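Local coordinates for putative nitrate transport protein (Thermoplasma volcanium, PDB 3MST) that probably serves as the two-lobed solute-binding component of a nitrate-type transport system, at residues L70-G75 with S159-S164; S89-T94 with E130-L135. All coordinates share one frame; numbering follows the deposited sequence.

Contact 1. Residues L70-G75 with S159-S164; sequences LKIFAG and SCAMAS
The carbonyl oxygen of M162 is approached by two residues of the opposing strand. The backbone F73 N donates a hydrogen bond of 2.9 Å to M162 O at 164°, while I72 CA brings a weaker C-H...O contact to the same oxygen at 3.5 Å. The F73 ring then lies against this carbonyl, with M162 O above one face, displaced toward the rim. This placement follows from the first torsion of F73 (chi1 65°), which sets CG between the backbone N and the carbonyl carbon and folds the ring over the partner strand. There M162 CB makes a CH-pi contact, 4.0 Å from the F73 ring centroid and 24° off its normal. M162, present as selenomethionine, runs on extended, and its SE comes obliquely to the ring in a Met-aromatic contact while also touching A74 CB at 4.0 Å. S164 N meets the ring edge in its plane, and S164 CB packs against F73 CE2. Two residues, F73 and A74, stand against the single residue M162, a classic beta bulge; beyond it the antiparallel pairing resumes with M162 N bonding to A74 O, and before it K71 and S164 exchange a reciprocal pair of backbone bonds. Replacing F73 by an alanine would remove the face under M162 CB and would probably open a gap beside S164, leaving the selenomethionine end less firmly held. On the face carrying I72 and A163, L70 CB comes in from the preceding loop to pack against A163 CB at 3.7 Å. S164 OG bonds to D56 O beside strand 57-61, which borders 160-164 along its other edge, while strand 215-217 borders 71-77; helix 169-184 packs over the bulge, with I172 on F73 and A74 and Y175 on M162.

Contact 2. Residues S89-T94 with E130-L135; sequences SGRIYT and EGYSAL. With EDO (1,2-ethanediol), chain J.
R91 O is shared by two donors of S133, and this marks the closely knit side of the contact. S133 OG reaches it at 2.8 Å, whereas S133 N makes a longer bond of 3.3 Å; with chi1 at 75°, OG swings back over its own backbone, so hydroxyl and amide converge on one acceptor. The pairing continues inward through Y93 N to S133 O and L135 N to Y93 O, the latter 2.8 Å long. T94 OG1 closes the far end by donating to L135 O at 2.8 Å. I92 CG2 lies alongside L135 CB, and Y93 CB meets A134 CB on the other face. These are parallel neighbours in an alpha/beta sheet: the chain leaves 91-94 through helix 100-112, strand 115-118 and helix 121-129 before returning as 133-137. One helix backs each face, 100-112 against I92 and T94, 121-129 against Y93 and A134. Helix 121-129 ends in a Schellman motif, G131 being the residue with positive phi, and the chain then leads into Y132. Packing there is of another kind, between long side chains at a partly exposed margin. The extended R91 chain lays CD over the Y132 ring, 3.6 Å from its centroid, and its guanidinium, turned only 8° from the ring plane, spreads over Y132 OH without hydrogen-bonding to it. In the crystal two other bonds help to orient it: R91 NH1 donates to Y93 OH at 2.9 Å, and R91 NE donates to O1 of a 1,2-ethanediol, probably from the crystallisation liquor, at 2.9 Å.

Overall arrangement
Contacts 1 and 2 belong to different mixed sheets on opposite sides of the chain's centre, their own centres 31 Å apart and their nearest atoms about 10 Å apart. Contact 2 is nested inside the loop closed by contact 1: the chain passes 70-75, crosses to the second sheet, runs through 89-94 and 130-135, and comes back at 159-164. Strand 160-164, the first after the return, inserts between 57-61 and 71-77, just as 81-85 inserts between 133-137 and 144-145 in the other sheet. In each sheet the first strand after a crossing thus takes the same place, an arrangement consistent with the two-lobed fold of type II solute-binding proteins, in which ligand is usually held between the lobes.

Contact 1. Residues L70-G75 with S159-S164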
loop_
_atom_site.group_PDB
_atom_site.type_symbol
_atom_site.label_atom_id
_atom_site.label_comp_id
_atom_site.label_asym_id
_atom_site.label_seq_id
_atom_site.Cartn_x
_atom_site.Cartn_y
_atom_site.Cartn_z
ATOM N N LEU A 70 6.429 8.009 -13.874
ATOM C CA LEU A 70 5.102 8.455 -14.249
ATOM C C LEU A 70 4.664 9.566 -13.286
ATOM O O LEU A 70 5.399 9.900 -12.354
ATOM C CB LEU A 70 4.121 7.268 -14.291
ATOM C CG LEU A 70 4.390 6.197 -15.358
ATOM C CD1 LEU A 70 3.524 4.964 -15.090
ATOM C CD2 LEU A 70 4.133 6.777 -16.758
ATOM N N LYS A 71 3.506 10.160 -13.528
ATOM C CA LYS A 71 2.960 11.278 -12.736
ATOM C C LYS A 71 1.820 10.790 -11.868
ATOM O O LYS A 71 0.905 10.094 -12.338
ATOM C CB LYS A 71 2.445 12.361 -13.672
ATOM C CG LYS A 71 3.539 12.864 -14.588
ATOM C CD LYS A 71 3.093 14.022 -15.484
ATOM C CE LYS A 71 4.147 14.311 -16.568
ATOM N NZ LYS A 71 3.682 15.420 -17.468
ATOM N N ILE A 72 1.905 11.109 -10.588
ATOM C CA ILE A 72 0.865 10.718 -9.635
ATOM C C ILE A 72 -0.426 11.465 -9.859
ATOM O O ILE A 72 -0.413 12.716 -9.895
ATOM C CB ILE A 72 1.364 10.894 -8.187
ATOM C CG1 ILE A 72 2.547 9.991 -7.883
ATOM C CG2 ILE A 72 0.229 10.690 -7.162
ATOM C CD1 ILE A 72 3.258 10.356 -6.582
ATOM N N PHE A 73 -1.547 10.766 -10.030
ATOM C CA PHE A 73 -2.851 11.413 -10.202
ATOM C C PHE A 73 -3.885 11.098 -9.145
ATOM O O PHE A 73 -4.952 11.679 -9.158
ATOM C CB PHE A 73 -3.419 11.140 -11.611
ATOM C CG PHE A 73 -3.751 9.697 -11.875
ATOM C CD1 PHE A 73 -4.982 9.195 -11.550
ATOM C CD2 PHE A 73 -2.889 8.889 -12.577
ATOM C CE1 PHE A 73 -5.335 7.881 -11.806
ATOM C CE2 PHE A 73 -3.245 7.543 -12.835
ATOM C CZ PHE A 73 -4.473 7.063 -12.477
ATOM N N ALA A 74 -3.613 10.106 -8.271
ATOM C CA ALA A 74 -4.517 9.780 -7.197
ATOM C C ALA A 74 -3.705 9.038 -6.145
ATOM O O ALA A 74 -2.610 8.528 -6.400
ATOM C CB ALA A 74 -5.666 8.904 -7.714
ATOM N N GLY A 75 -4.234 9.098 -4.932
ATOM C CA GLY A 75 -3.630 8.414 -3.786
ATOM C C GLY A 75 -4.638 7.477 -3.153
ATOM O O GLY A 75 -5.852 7.620 -3.344
ATOM N N SER A 159 -0.350 6.543 1.552
ATOM C CA SER A 159 0.932 5.894 1.273
ATOM C C SER A 159 1.039 5.158 -0.037
ATOM O O SER A 159 2.141 4.716 -0.417
ATOM C CB SER A 159 1.315 4.949 2.425
ATOM O OG SER A 159 0.479 3.802 2.442
ATOM N N CYS A 160 -0.084 5.008 -0.765
ATOM C CA CYS A 160 -0.104 4.357 -2.056
ATOM C C CYS A 160 -0.616 5.335 -3.087
ATOM O O CYS A 160 -1.309 6.303 -2.767
ATOM C CB CYS A 160 -0.955 3.106 -2.001
ATOM S SG CYS A 160 -0.279 1.821 -0.923
ATOM N N ALA A 161 -0.218 5.106 -4.334
ATOM C CA ALA A 161 -0.480 6.046 -5.394
ATOM C C ALA A 161 -0.831 5.375 -6.691
ATOM O O ALA A 161 -0.467 4.208 -6.919
ATOM C CB ALA A 161 0.768 6.948 -5.597
HETATM N N MSE A 162 -1.511 6.125 -7.557
HETATM C CA MSE A 162 -1.801 5.722 -8.938
HETATM C C MSE A 162 -1.086 6.742 -9.826
HETATM O O MSE A 162 -1.174 7.928 -9.571
HETATM C CB MSE A 162 -3.326 5.780 -9.225
HETATM C CG MSE A 162 -4.210 5.218 -8.121
HETATM SE SE MSE A 162 -6.008 5.080 -8.855
HETATM C CE MSE A 162 -6.866 4.726 -7.147
ATOM N N ALA A 163 -0.392 6.281 -10.841
ATOM C CA ALA A 163 0.416 7.160 -11.713
ATOM C C ALA A 163 0.278 6.779 -13.163
ATOM O O ALA A 163 0.114 5.585 -13.498
ATOM C CB ALA A 163 1.899 7.125 -11.291
ATOM N N SER A 164 0.316 7.787 -14.015
ATOM C CA SER A 164 0.296 7.586 -15.477
ATOM C C SER A 164 0.781 8.877 -16.129
ATOM O O SER A 164 1.470 9.681 -15.490
ATOM C CB SER A 164 -1.118 7.275 -15.895
ATOM O OG SER A 164 -1.192 6.890 -17.272
#

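Contact 2. Residues S89-T94 with E130-L135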
loop_
_atom_site.group_PDB
_atom_site.type_symbol
_atom_site.label_atom_id
_atom_site.label_comp_id
_atom_site.label_asym_id
_atom_site.label_seq_id
_atom_site.Cartn_x
_atom_site.Cartn_y
_atom_site.Cartn_z
ATOM N N SER A 89 10.883 2.151 23.691
ATOM C CA SER A 89 11.991 1.256 23.992
ATOM C C SER A 89 13.280 1.531 23.252
ATOM O O SER A 89 14.271 0.930 23.585
ATOM C CB SER A 89 11.564 -0.167 23.705
ATOM O OG SER A 89 11.384 -0.331 22.276
ATOM N N GLY A 90 13.272 2.381 22.217
ATOM C CA GLY A 90 14.458 2.697 21.443
ATOM C C GLY A 90 14.778 1.889 20.201
ATOM O O GLY A 90 15.733 2.169 19.476
ATOM N N ARG A 91 13.970 0.846 19.953
ATOM C CA ARG A 91 14.126 0.070 18.719
ATOM C C ARG A 91 12.766 -0.203 18.100
ATOM O O ARG A 91 11.815 -0.467 18.841
ATOM C CB ARG A 91 14.767 -1.303 18.987
ATOM C CG ARG A 91 16.121 -1.263 19.583
ATOM C CD ARG A 91 16.709 -2.670 19.679
ATOM N NE ARG A 91 17.958 -2.651 20.466
ATOM C CZ ARG A 91 18.578 -3.759 20.851
ATOM N NH1 ARG A 91 18.120 -4.935 20.496
ATOM N NH2 ARG A 91 19.683 -3.701 21.571
ATOM N N ILE A 92 12.699 -0.089 16.780
ATOM C CA ILE A 92 11.550 -0.556 16.004
ATOM C C ILE A 92 12.077 -1.626 15.052
ATOM O O ILE A 92 12.845 -1.363 14.140
ATOM C CB ILE A 92 10.859 0.557 15.167
ATOM C CG1 ILE A 92 10.423 1.722 16.039
ATOM C CG2 ILE A 92 9.669 -0.070 14.390
ATOM C CD1 ILE A 92 9.901 2.963 15.237
ATOM N N TYR A 93 11.655 -2.858 15.311
ATOM C CA TYR A 93 11.938 -3.977 14.407
ATOM C C TYR A 93 10.943 -3.942 13.251
ATOM O O TYR A 93 9.758 -3.638 13.483
ATOM C CB TYR A 93 11.822 -5.303 15.204
ATOM C CG TYR A 93 13.050 -5.583 16.061
ATOM C CD1 TYR A 93 13.171 -5.013 17.313
ATOM C CD2 TYR A 93 14.135 -6.284 15.540
ATOM C CE1 TYR A 93 14.308 -5.208 18.074
ATOM C CE2 TYR A 93 15.273 -6.480 16.301
ATOM C CZ TYR A 93 15.338 -5.917 17.565
ATOM O OH TYR A 93 16.457 -6.082 18.353
ATOM N N THR A 94 11.403 -4.260 12.053
ATOM C CA THR A 94 10.496 -4.298 10.903
ATOM C C THR A 94 11.005 -5.298 9.888
ATOM O O THR A 94 11.884 -6.123 10.203
ATOM C CB THR A 94 10.303 -2.871 10.348
ATOM O OG1 THR A 94 9.166 -2.834 9.475
ATOM C CG2 THR A 94 11.540 -2.350 9.659
ATOM N N GLU A 130 9.589 -9.159 23.831
ATOM C CA GLU A 130 10.710 -8.917 24.751
ATOM C C GLU A 130 10.840 -7.488 25.246
ATOM O O GLU A 130 11.695 -7.206 26.095
ATOM C CB GLU A 130 12.024 -9.362 24.116
ATOM C CG GLU A 130 12.126 -10.862 23.968
ATOM C CD GLU A 130 12.237 -11.513 25.325
ATOM O OE1 GLU A 130 13.271 -11.291 26.024
ATOM O OE2 GLU A 130 11.256 -12.163 25.727
ATOM N N GLY A 131 10.021 -6.580 24.732
ATOM C CA GLY A 131 9.975 -5.234 25.258
ATOM C C GLY A 131 10.392 -4.130 24.303
ATOM O O GLY A 131 10.377 -2.971 24.669
ATOM N N TYR A 132 10.796 -4.499 23.088
ATOM C CA TYR A 132 11.010 -3.531 22.018
ATOM C C TYR A 132 9.669 -3.270 21.314
ATOM O O TYR A 132 8.622 -3.632 21.827
ATOM C CB TYR A 132 12.149 -3.964 21.111
ATOM C CG TYR A 132 13.510 -3.902 21.817
ATOM C CD1 TYR A 132 14.029 -2.695 22.239
ATOM C CD2 TYR A 132 14.234 -5.048 22.088
ATOM C CE1 TYR A 132 15.243 -2.610 22.904
ATOM C CE2 TYR A 132 15.492 -4.978 22.722
ATOM C CZ TYR A 132 15.998 -3.753 23.103
ATOM O OH TYR A 132 17.230 -3.639 23.768
ATOM N N SER A 133 9.719 -2.550 20.206
ATOM C CA SER A 133 8.566 -2.365 19.338
ATOM C C SER A 133 8.846 -2.925 17.951
ATOM O O SER A 133 9.966 -3.234 17.606
ATOM C CB SER A 133 8.142 -0.871 19.265
ATOM O OG SER A 133 9.043 -0.142 18.444
ATOM N N ALA A 134 7.785 -3.074 17.156
ATOM C CA ALA A 134 7.909 -3.564 15.800
ATOM C C ALA A 134 6.806 -2.917 14.947
ATOM O O ALA A 134 5.755 -2.544 15.462
ATOM C CB ALA A 134 7.824 -5.076 15.710
ATOM N N LEU A 135 7.059 -2.863 13.645
ATOM C CA LEU A 135 6.088 -2.406 12.666
ATOM C C LEU A 135 6.003 -3.495 11.613
ATOM O O LEU A 135 6.988 -3.784 10.919
ATOM C CB LEU A 135 6.503 -1.083 12.061
ATOM C CG LEU A 135 5.453 -0.366 11.189
ATOM C CD1 LEU A 135 5.193 -1.042 9.853
ATOM C CD2 LEU A 135 4.165 -0.152 11.905
HETATM C C1 EDO J . 19.245 0.131 20.274
HETATM O O1 EDO J . 18.631 -0.039 21.545
HETATM C C2 EDO J . 19.130 1.580 19.903
HETATM O O2 EDO J . 19.856 2.317 20.916
#